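Local coordinates for nidogen-1 (Mus musculus, PDB 1GL4), which is a basement-membrane glycoprotein that binds laminin tightly, collagen IV and, through the G2 domain present here, perlecan, at residues S78-N83 with W114-E119. Numbering follows the deposited sequence.
Sequences SYVVMN and WMFAVE
F116 directs its ring at V80 and M82, joining the barrel wall of the nidogen G2 domain, a GFP-like β-barrel, to the end of the buried helix 107-115. V80 belongs to strand 69-81, and M82 lies just beyond the strand's end. The side chains of V80 and F116 run at about a right angle to each other, and one methyl, CG2 of V80, makes an off-centre CH-pi contact, 4.1 Å from the ring centroid of F116 and 29° off the ring normal. Its closest approach is to the CD1 side, where V80 CG2 lies 3.7 Å from F116 CD1. On the same side of the ring plane, M82 comes in obliquely beside CD2 and CE2 in a Met-aromatic contact: its SD is only 3.3 Å from F116 CD2 and sits 54° off the ring normal. The methionine chain is bent at both chi2 and chi3, which folds the thioether back so that the terminal CE also lies along the CD2 flank, 3.5 Å from F116 CD2. F127 meets the same phenylalanine ring. Were F116 an alanine, the V80 methyl and the M82 sulfur would probably lose their aromatic partner and a gap would open between the helix end and the strand. Farther along, V118 packs beside N83, its CG1 3.7 Å from N83 ND2. On the outer face of the same strand, Y79 is implicated in perlecan binding and packs on a side chain of another protein chain, whereas V80 faces F116. No direct hydrogen bond joins the two segments; instead a water accepts from N83 N at 2.7 Å and donates to F116 O at 2.8 Å.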
ATOM      1  N   SER A  78       3.309  -1.235  -6.692  1.00 11.04           N
ATOM      2  CA  SER A  78       2.588  -0.373  -5.764  1.00 11.87           C
ATOM      3  C   SER A  78       2.979   1.094  -5.976  1.00 11.24           C
ATOM      4  O   SER A  78       4.131   1.394  -6.286  1.00 12.43           O
ATOM      5  CB  SER A  78       2.885  -0.825  -4.331  1.00 12.75           C
ATOM      6  OG  SER A  78       2.020  -0.213  -3.399  1.00 18.77           O
ATOM      7  N   TYR A  79       2.014   1.997  -5.809  1.00 10.62           N
ATOM      8  CA  TYR A  79       2.220   3.437  -6.003  1.00 10.97           C
ATOM      9  C   TYR A  79       1.726   4.238  -4.783  1.00 12.75           C
ATOM     10  O   TYR A  79       0.663   3.941  -4.214  1.00 11.85           O
ATOM     11  CB  TYR A  79       1.450   3.887  -7.263  1.00 11.08           C
ATOM     12  CG  TYR A  79       1.740   5.293  -7.772  1.00 12.22           C
ATOM     13  CD1 TYR A  79       2.709   5.513  -8.753  1.00 14.09           C
ATOM     14  CD2 TYR A  79       1.037   6.397  -7.285  1.00 11.83           C
ATOM     15  CE1 TYR A  79       2.971   6.798  -9.239  1.00 15.05           C
ATOM     16  CE2 TYR A  79       1.291   7.695  -7.765  1.00 12.75           C
ATOM     17  CZ  TYR A  79       2.260   7.881  -8.742  1.00 15.58           C
ATOM     18  OH  TYR A  79       2.520   9.141  -9.235  1.00 12.45           O
ATOM     19  N   VAL A  80       2.507   5.244  -4.383  1.00 12.38           N
ATOM     20  CA  VAL A  80       2.159   6.117  -3.260  1.00 14.16           C
ATOM     21  C   VAL A  80       2.804   7.487  -3.440  1.00 14.99           C
ATOM     22  O   VAL A  80       3.821   7.616  -4.126  1.00 16.51           O
ATOM     23  CB  VAL A  80       2.667   5.562  -1.906  1.00 17.43           C
ATOM     24  CG1 VAL A  80       2.003   4.251  -1.585  1.00 19.50           C
ATOM     25  CG2 VAL A  80       4.173   5.383  -1.960  1.00 20.60           C
ATOM     26  N   VAL A  81       2.210   8.508  -2.830  1.00 13.64           N
ATOM     27  CA  VAL A  81       2.765   9.852  -2.878  1.00 13.35           C
ATOM     28  C   VAL A  81       3.071  10.247  -1.432  1.00 15.01           C
ATOM     29  O   VAL A  81       2.174  10.256  -0.581  1.00 12.44           O
ATOM     30  CB  VAL A  81       1.773  10.878  -3.474  1.00 14.63           C
ATOM     31  CG1 VAL A  81       2.400  12.276  -3.440  1.00 12.43           C
ATOM     32  CG2 VAL A  81       1.428  10.502  -4.916  1.00 14.92           C
ATOM     33  N   MET A  82       4.329  10.574  -1.152  1.00 13.96           N
ATOM     34  CA  MET A  82       4.713  10.943   0.205  1.00 15.51           C
ATOM     35  C   MET A  82       3.781  11.999   0.793  1.00 16.48           C
ATOM     36  O   MET A  82       3.452  12.996   0.143  1.00 15.14           O
ATOM     37  CB  MET A  82       6.159  11.463   0.246  1.00 14.26           C
ATOM     38  CG  MET A  82       7.210  10.495  -0.295  1.00 15.08           C
ATOM     39  SD  MET A  82       7.255   8.868   0.510  1.00 16.76           S
ATOM     40  CE  MET A  82       7.322   9.345   2.287  1.00 20.82           C
ATOM     41  N   ASN A  83       3.353  11.752   2.028  1.00 17.34           N
ATOM     42  CA  ASN A  83       2.474  12.647   2.776  1.00 19.17           C
ATOM     43  C   ASN A  83       0.994  12.616   2.378  1.00 19.19           C
ATOM     44  O   ASN A  83       0.191  13.364   2.939  1.00 18.02           O
ATOM     45  CB  ASN A  83       3.000  14.088   2.712  1.00 21.16           C
ATOM     46  CG  ASN A  83       2.706  14.875   3.980  1.00 27.05           C
ATOM     47  OD1 ASN A  83       2.892  16.091   4.027  1.00 32.95           O
ATOM     48  ND2 ASN A  83       2.251  14.182   5.022  1.00 27.27           N
ATOM     49  N   TRP A 114       1.614   1.155   5.771  1.00 12.23           N
ATOM     50  CA  TRP A 114       2.276   1.370   7.057  1.00 11.14           C
ATOM     51  C   TRP A 114       3.593   2.109   6.811  1.00 11.19           C
ATOM     52  O   TRP A 114       3.944   3.038   7.537  1.00 11.81           O
ATOM     53  CB  TRP A 114       2.548   0.019   7.739  1.00 11.25           C
ATOM     54  CG  TRP A 114       3.425   0.112   8.963  1.00 11.58           C
ATOM     55  CD1 TRP A 114       3.062   0.557  10.202  1.00 12.28           C
ATOM     56  CD2 TRP A 114       4.819  -0.212   9.044  1.00 12.76           C
ATOM     57  NE1 TRP A 114       4.145   0.534  11.054  1.00 13.34           N
ATOM     58  CE2 TRP A 114       5.237   0.067  10.369  1.00 12.92           C
ATOM     59  CE3 TRP A 114       5.758  -0.707   8.127  1.00 11.50           C
ATOM     60  CZ2 TRP A 114       6.552  -0.134  10.799  1.00 11.25           C
ATOM     61  CZ3 TRP A 114       7.074  -0.909   8.557  1.00 11.71           C
ATOM     62  CH2 TRP A 114       7.456  -0.622   9.880  1.00 11.89           C
ATOM     63  N   MET A 115       4.309   1.699   5.769  1.00 13.00           N
ATOM     64  CA  MET A 115       5.585   2.318   5.423  1.00 13.21           C
ATOM     65  C   MET A 115       5.477   3.813   5.119  1.00 13.12           C
ATOM     66  O   MET A 115       6.353   4.592   5.506  1.00 11.39           O
ATOM     67  CB  MET A 115       6.201   1.639   4.194  1.00 13.57           C
ATOM     68  CG  MET A 115       6.751   0.238   4.403  1.00 13.71           C
ATOM     69  SD  MET A 115       7.425  -0.440   2.855  1.00 17.01           S
ATOM     70  CE  MET A 115       8.765   0.681   2.557  1.00 11.58           C
ATOM     71  N   PHE A 116       4.411   4.208   4.423  1.00 13.16           N
ATOM     72  CA  PHE A 116       4.243   5.608   4.034  1.00 13.30           C
ATOM     73  C   PHE A 116       3.046   6.365   4.610  1.00 12.97           C
ATOM     74  O   PHE A 116       2.573   7.329   4.008  1.00 10.60           O
ATOM     75  CB  PHE A 116       4.226   5.705   2.501  1.00 14.17           C
ATOM     76  CG  PHE A 116       5.492   5.212   1.851  1.00 14.70           C
ATOM     77  CD1 PHE A 116       5.519   4.002   1.164  1.00 15.89           C
ATOM     78  CD2 PHE A 116       6.665   5.947   1.951  1.00 15.99           C
ATOM     79  CE1 PHE A 116       6.701   3.530   0.590  1.00 17.04           C
ATOM     80  CE2 PHE A 116       7.851   5.487   1.382  1.00 15.65           C
ATOM     81  CZ  PHE A 116       7.868   4.273   0.700  1.00 16.53           C
ATOM     82  N   ALA A 117       2.574   5.952   5.783  1.00 11.45           N
ATOM     83  CA  ALA A 117       1.431   6.612   6.419  1.00 12.50           C
ATOM     84  C   ALA A 117       1.720   8.089   6.691  1.00 12.01           C
ATOM     85  O   ALA A 117       2.874   8.479   6.846  1.00 10.99           O
ATOM     86  CB  ALA A 117       1.091   5.913   7.734  1.00 11.10           C
ATOM     87  N   VAL A 118       0.673   8.908   6.751  1.00 11.83           N
ATOM     88  CA  VAL A 118       0.856  10.333   7.032  1.00 14.42           C
ATOM     89  C   VAL A 118       1.351  10.449   8.470  1.00 15.57           C
ATOM     90  O   VAL A 118       0.707   9.946   9.393  1.00 16.01           O
ATOM     91  CB  VAL A 118      -0.466  11.117   6.890  1.00 14.09           C
ATOM     92  CG1 VAL A 118      -0.252  12.584   7.288  1.00 17.68           C
ATOM     93  CG2 VAL A 118      -0.967  11.028   5.453  1.00 15.60           C
ATOM     94  N   GLU A 119       2.495  11.103   8.654  1.00 16.00           N
ATOM     95  CA  GLU A 119       3.088  11.260   9.976  1.00 18.90           C
ATOM     96  C   GLU A 119       2.446  12.408  10.763  1.00 21.69           C
ATOM     97  O   GLU A 119       2.359  13.538  10.284  1.00 19.55           O
ATOM     98  CB  GLU A 119       4.608  11.466   9.833  1.00 19.59           C
ATOM     99  CG  GLU A 119       5.306  10.294   9.114  1.00 18.61           C
ATOM    100  CD  GLU A 119       6.819  10.452   8.980  1.00 19.70           C
ATOM    101  OE1 GLU A 119       7.282  11.507   8.496  1.00 19.69           O
ATOM    102  OE2 GLU A 119       7.554   9.511   9.344  1.00 17.79           O
TER
HETATM  103  O   HOH W   1       3.841   9.868   3.970  1.00 17.41           O